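Local structure of prophage pi2 protein 01, integrase (Lactococcus lactis, 3LYS) at residues A81-L86 and D95-A100; K40-N45 and L60-E65. The protein probably binds DNA as a phage-family integrase acting in DNA recombination, this chain being its helical core-binding domain from the N-terminal part. The protein carries 1 engineered substitution. All coordinates share one frame; numbering follows the deposited sequence.

Interaction 1: residues A81-L86 and D95-A100. Engineered in segment 81-86: Cys85 (natural residue Pro).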
loop_
_atom_site.group_PDB
_atom_site.type_symbol
_atom_site.label_atom_id
_atom_site.label_comp_id
_atom_site.label_asym_id
_atom_site.label_seq_id
_atom_site.Cartn_x
_atom_site.Cartn_y
_atom_site.Cartn_z
ATOM N N ALA A 81 -5.603 -3.046 -1.224
ATOM C CA ALA A 81 -5.960 -4.068 -2.191
ATOM C C ALA A 81 -4.856 -5.110 -2.360
ATOM O O ALA A 81 -5.125 -6.307 -2.446
ATOM C CB ALA A 81 -6.272 -3.425 -3.525
ATOM N N SER A 82 -3.613 -4.663 -2.416
ATOM C CA SER A 82 -2.518 -5.602 -2.591
ATOM C C SER A 82 -2.350 -6.512 -1.391
ATOM O O SER A 82 -1.871 -7.637 -1.517
ATOM C CB SER A 82 -1.214 -4.860 -2.829
ATOM O OG SER A 82 -0.990 -3.935 -1.790
ATOM N N ILE A 83 -2.720 -6.026 -0.215
ATOM C CA ILE A 83 -2.581 -6.853 0.971
ATOM C C ILE A 83 -3.666 -7.941 1.006
ATOM O O ILE A 83 -3.431 -9.056 1.492
ATOM C CB ILE A 83 -2.600 -5.985 2.239
ATOM C CG1 ILE A 83 -1.181 -5.537 2.547
ATOM C CG2 ILE A 83 -3.120 -6.766 3.409
ATOM C CD1 ILE A 83 -0.598 -4.653 1.509
ATOM N N GLN A 84 -4.832 -7.619 0.449
ATOM C CA GLN A 84 -5.948 -8.555 0.393
ATOM C C GLN A 84 -5.555 -9.919 -0.163
ATOM O O GLN A 84 -5.699 -10.933 0.514
ATOM C CB GLN A 84 -7.072 -7.990 -0.465
ATOM C CG GLN A 84 -7.606 -6.675 0.020
ATOM C CD GLN A 84 -8.042 -6.731 1.471
ATOM O OE1 GLN A 84 -7.205 -6.735 2.384
ATOM N NE2 GLN A 84 -9.356 -6.779 1.698
ATOM N N CYS A 85 -5.072 -9.944 -1.400
ATOM C CA CYS A 85 -4.681 -11.199 -2.013
ATOM C C CYS A 85 -3.665 -11.865 -1.097
ATOM O O CYS A 85 -3.633 -13.085 -0.963
ATOM C CB CYS A 85 -4.085 -10.977 -3.421
ATOM S SG CYS A 85 -4.328 -12.383 -4.602
ATOM N N LEU A 86 -2.849 -11.068 -0.431
ATOM C CA LEU A 86 -1.849 -11.643 0.455
ATOM C C LEU A 86 -2.534 -12.382 1.599
ATOM O O LEU A 86 -2.049 -13.409 2.074
ATOM C CB LEU A 86 -0.937 -10.545 0.989
ATOM C CG LEU A 86 0.526 -10.930 1.216
ATOM C CD1 LEU A 86 1.119 -11.653 0.010
ATOM C CD2 LEU A 86 1.278 -9.652 1.489
ATOM N N ASP A 95 -4.429 -8.335 8.368
ATOM C CA ASP A 95 -4.435 -7.179 7.489
ATOM C C ASP A 95 -4.213 -5.906 8.294
ATOM O O ASP A 95 -5.165 -5.314 8.789
ATOM C CB ASP A 95 -5.776 -7.126 6.746
ATOM C CG ASP A 95 -6.048 -5.778 6.123
ATOM O OD1 ASP A 95 -5.161 -5.246 5.428
ATOM O OD2 ASP A 95 -7.157 -5.251 6.334
ATOM N N PHE A 96 -2.961 -5.481 8.429
ATOM C CA PHE A 96 -2.657 -4.277 9.210
ATOM C C PHE A 96 -3.308 -3.025 8.660
ATOM O O PHE A 96 -3.369 -2.016 9.343
ATOM C CB PHE A 96 -1.148 -4.056 9.292
ATOM C CG PHE A 96 -0.476 -4.104 7.963
ATOM C CD1 PHE A 96 -0.609 -3.059 7.051
ATOM C CD2 PHE A 96 0.254 -5.218 7.595
ATOM C CE1 PHE A 96 -0.017 -3.130 5.784
ATOM C CE2 PHE A 96 0.844 -5.298 6.339
ATOM C CZ PHE A 96 0.707 -4.246 5.429
ATOM N N THR A 97 -3.798 -3.080 7.433
ATOM C CA THR A 97 -4.425 -1.903 6.854
ATOM C C THR A 97 -5.919 -1.939 7.111
ATOM O O THR A 97 -6.702 -1.171 6.553
ATOM C CB THR A 97 -4.187 -1.855 5.350
ATOM O OG1 THR A 97 -4.740 -3.025 4.741
ATOM C CG2 THR A 97 -2.718 -1.805 5.071
ATOM N N THR A 98 -6.308 -2.835 7.993
ATOM C CA THR A 98 -7.702 -3.028 8.288
ATOM C C THR A 98 -8.420 -1.842 8.929
ATOM O O THR A 98 -9.274 -1.216 8.303
ATOM C CB THR A 98 -7.852 -4.300 9.150
ATOM O OG1 THR A 98 -9.234 -4.649 9.264
ATOM C CG2 THR A 98 -7.234 -4.087 10.542
ATOM N N ARG A 99 -8.066 -1.522 10.166
ATOM C CA ARG A 99 -8.723 -0.447 10.893
ATOM C C ARG A 99 -7.957 0.855 10.780
ATOM O O ARG A 99 -8.372 1.888 11.301
ATOM C CB ARG A 99 -8.857 -0.854 12.354
ATOM C CG ARG A 99 -10.127 -0.422 13.010
ATOM C CD ARG A 99 -10.237 -1.077 14.365
ATOM N NE ARG A 99 -11.198 -0.385 15.212
ATOM C CZ ARG A 99 -11.019 0.839 15.696
ATOM N NH1 ARG A 99 -9.908 1.513 15.420
ATOM N NH2 ARG A 99 -11.957 1.394 16.454
ATOM N N ALA A 100 -6.824 0.810 10.100
ATOM C CA ALA A 100 -6.036 2.018 9.934
ATOM C C ALA A 100 -6.752 2.955 8.965
ATOM O O ALA A 100 -6.152 3.891 8.439
ATOM C CB ALA A 100 -4.651 1.674 9.408
#
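Ile83, on helix 69-88, spreads its two branches over Asp95 and Phe96 of the loop that returns after the helix. Its CG1 branch meets the outer end of the Phe96 ring, with Ile83 CG1 3.7 Å from Phe96 CZ. The ring is approached obliquely, and the two side chains run at about a right angle to each other. The other branch, CG2, lies 3.2 Å from OD1 of Asp95, a van der Waals approach of methyl to carboxylate. Chi1 of -88°, measured to CG1, leaves CG2 roughly anti to the backbone N, and this divides the two branches between their partners. Gln84, one residue on, bends at chi2 and brings OE1 to 4.0 Å from Asp95 OD1, its amide plane turned 62° from the carboxylate. At that spacing it is a distant neighbour of the acid, with no bond between them.

Behind this first shell the loop braces itself. Asp95 to Thr98 form a type I beta turn, and OD1 of Asp95 accepts a weak hydrogen bond from Thr97 N at 3.3 Å. Thr97 OG1 also points to that oxygen, though the modelled length is doubtful at this resolution. Arg80, a turn before Gln84, forms a salt bridge with Asp95 OD2 and a hydrogen bond with Thr97 OG1, so the carboxylate is held from both the loop and the helix.

The contact thus folds the loop back along the later half of helix 69-88, part of the all-helical core-binding domain of phage integrases. Ser82 and Leu86 pack on helix 8-19, while Thr97 and Ala100 carry the loop onto Tyr56 of helix 53-64.

Interaction 2: residues K40-N45 and L60-E65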
loop_
_atom_site.group_PDB
_atom_site.type_symbol
_atom_site.label_atom_id
_atom_site.label_comp_id
_atom_site.label_asym_id
_atom_site.label_seq_id
_atom_site.Cartn_x
_atom_site.Cartn_y
_atom_site.Cartn_z
ATOM N N LYS A 40 8.120 3.087 -2.037
ATOM C CA LYS A 40 9.569 2.992 -1.950
ATOM C C LYS A 40 10.168 4.075 -1.073
ATOM O O LYS A 40 11.188 3.872 -0.409
ATOM C CB LYS A 40 10.195 3.042 -3.350
ATOM C CG LYS A 40 9.860 1.860 -4.237
ATOM C CD LYS A 40 10.655 1.929 -5.522
ATOM C CE LYS A 40 10.358 0.742 -6.424
ATOM N NZ LYS A 40 11.094 0.828 -7.721
ATOM N N THR A 41 9.518 5.230 -1.074
ATOM C CA THR A 41 9.961 6.388 -0.291
ATOM C C THR A 41 9.607 6.230 1.195
ATOM O O THR A 41 10.467 5.934 2.020
ATOM C CB THR A 41 9.298 7.680 -0.818
ATOM O OG1 THR A 41 9.560 7.811 -2.221
ATOM C CG2 THR A 41 9.846 8.882 -0.098
ATOM N N TYR A 42 8.332 6.423 1.518
ATOM C CA TYR A 42 7.860 6.321 2.886
ATOM C C TYR A 42 8.133 5.001 3.585
ATOM O O TYR A 42 8.275 4.961 4.805
ATOM C CB TYR A 42 6.378 6.623 2.926
ATOM C CG TYR A 42 6.097 8.047 2.571
ATOM C CD1 TYR A 42 5.997 9.016 3.556
ATOM C CD2 TYR A 42 5.950 8.433 1.251
ATOM C CE1 TYR A 42 5.750 10.332 3.238
ATOM C CE2 TYR A 42 5.705 9.747 0.919
ATOM C CZ TYR A 42 5.602 10.692 1.917
ATOM O OH TYR A 42 5.329 12.000 1.610
HETATM N N MSE A 43 8.208 3.918 2.828
HETATM C CA MSE A 43 8.465 2.615 3.422
HETATM C C MSE A 43 9.593 1.919 2.709
HETATM O O MSE A 43 9.364 1.048 1.877
HETATM C CB MSE A 43 7.222 1.743 3.351
HETATM C CG MSE A 43 6.125 2.174 4.287
HETATM SE SE MSE A 43 4.611 0.995 4.157
HETATM C CE MSE A 43 5.332 -0.542 5.065
ATOM N N PRO A 44 10.834 2.286 3.033
ATOM C CA PRO A 44 12.013 1.688 2.410
ATOM C C PRO A 44 12.129 0.177 2.596
ATOM O O PRO A 44 11.322 -0.593 2.067
ATOM C CB PRO A 44 13.163 2.441 3.067
ATOM C CG PRO A 44 12.635 2.669 4.435
ATOM C CD PRO A 44 11.233 3.159 4.146
ATOM N N ASN A 45 13.126 -0.256 3.352
ATOM C CA ASN A 45 13.329 -1.682 3.542
ATOM C C ASN A 45 12.299 -2.348 4.445
ATOM O O ASN A 45 12.573 -3.371 5.076
ATOM C CB ASN A 45 14.735 -1.925 4.070
ATOM C CG ASN A 45 15.792 -1.419 3.123
ATOM O OD1 ASN A 45 15.908 -1.898 2.003
ATOM N ND2 ASN A 45 16.563 -0.433 3.564
ATOM N N LEU A 60 1.196 6.253 7.121
ATOM C CA LEU A 60 0.097 6.971 6.524
ATOM C C LEU A 60 0.034 8.397 7.033
ATOM O O LEU A 60 -0.223 9.310 6.256
ATOM C CB LEU A 60 -1.209 6.248 6.819
ATOM C CG LEU A 60 -1.963 5.708 5.599
ATOM C CD1 LEU A 60 -1.091 4.783 4.794
ATOM C CD2 LEU A 60 -3.198 4.983 6.063
ATOM N N ASN A 61 0.266 8.603 8.327
ATOM C CA ASN A 61 0.234 9.961 8.876
ATOM C C ASN A 61 1.338 10.809 8.255
ATOM O O ASN A 61 1.068 11.872 7.700
ATOM C CB ASN A 61 0.388 9.946 10.403
ATOM C CG ASN A 61 -0.873 9.466 11.118
ATOM O OD1 ASN A 61 -1.947 10.072 11.024
ATOM N ND2 ASN A 61 -0.742 8.369 11.839
ATOM N N LYS A 62 2.576 10.333 8.338
ATOM C CA LYS A 62 3.710 11.061 7.778
ATOM C C LYS A 62 3.373 11.505 6.352
ATOM O O LYS A 62 3.683 12.619 5.941
ATOM C CB LYS A 62 4.960 10.159 7.803
ATOM C CG LYS A 62 6.254 10.739 7.209
ATOM C CD LYS A 62 6.679 12.035 7.887
ATOM C CE LYS A 62 6.837 11.876 9.400
ATOM N NZ LYS A 62 7.093 13.178 10.094
ATOM N N PHE A 63 2.707 10.636 5.609
ATOM C CA PHE A 63 2.338 10.934 4.233
ATOM C C PHE A 63 1.308 12.060 4.147
ATOM O O PHE A 63 1.392 12.936 3.286
ATOM C CB PHE A 63 1.798 9.650 3.585
ATOM C CG PHE A 63 1.428 9.796 2.133
ATOM C CD1 PHE A 63 0.196 10.348 1.754
ATOM C CD2 PHE A 63 2.309 9.386 1.140
ATOM C CE1 PHE A 63 -0.148 10.487 0.407
ATOM C CE2 PHE A 63 1.970 9.522 -0.202
ATOM C CZ PHE A 63 0.735 10.077 -0.569
ATOM N N ALA A 64 0.342 12.036 5.055
ATOM C CA ALA A 64 -0.717 13.033 5.052
ATOM C C ALA A 64 -0.248 14.462 5.306
ATOM O O ALA A 64 -0.927 15.417 4.922
ATOM C CB ALA A 64 -1.779 12.658 6.060
ATOM N N GLU A 65 0.905 14.620 5.944
ATOM C CA GLU A 65 1.382 15.958 6.227
ATOM C C GLU A 65 2.114 16.609 5.057
ATOM O O GLU A 65 2.845 17.575 5.244
ATOM C CB GLU A 65 2.258 15.951 7.482
ATOM C CG GLU A 65 3.376 14.937 7.462
ATOM C CD GLU A 65 4.189 14.906 8.756
ATOM O OE1 GLU A 65 3.634 14.545 9.812
ATOM O OE2 GLU A 65 5.387 15.250 8.712
#
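Tyr42, at the end of helix 26-42, meets Phe63 with a face of its ring and Lys62 with an edge, near the end of helix 53-64, joining two helices of the all-helical SAM-like core-binding domain found in phage integrases. Chi1 of -66° sets the Tyr42 ring anti to its own carbonyl carbon, on the side that faces helix 53-64. Along that helix, Leu60 comes first and turns inward, onto Phe75 and His76 of helix 69-88.

Lys62 follows with its aliphatic stem. CG stands 4.0 Å from Tyr42 CE1, at the edge of the ring and near its plane, and the two side chains run roughly at right angles. Beyond CG the chain bends at chi2 and again at chi3, carrying the amine away from the ring.

Phe63 carries the main apolar load. Its CD2 sits over one face of the Tyr42 ring, displaced toward the rim and 3.4 Å from Tyr42 CE2. CB of the same residue makes a CH-pi contact over that ring, 4.3 Å from the centroid. The rings themselves meet obliquely, with centroids 5.0 Å apart and planes at 56°. The Phe63 ring stands anti to the backbone N and is buried in an aromatic group, stacked with His67 and met edge-to-face with Tyr38. His67 also hydrogen-bonds Tyr42 OH, so one histidine engages both aromatic side chains, the ring of Phe63 and the hydroxyl of Tyr42.

Glu65, the first residue to leave helical geometry, ends the segment by reaching back to Lys62. The two form a salt bridge on the solvent-exposed side, where Lys62 NZ lies 3.0 Å from Glu65 OE2 and approaches from above the carboxylate plane, 46° out of it.

Interaction 1 is a buried contact between helix 69-88 and the loop that follows it; interaction 2 is partly buried and joins helices 26-42 and 53-64. Their centres lie about 16 Å apart, on opposite sides of the centre of the chain, yet they touch where Ala100 O packs 3.9 Å from Leu60 CD2. Helix 69-88 takes part in both neighbourhoods, directly in interaction 1 and in interaction 2 through Phe75, whose ring meets that of Phe63 nearly parallel. The chemistry differs: interaction 1 divides an isoleucine between a phenylalanine ring and a carboxylate paired with arginine, whereas interaction 2 pairs two rings, with a salt bridge inside segment 60-65 on the exposed side.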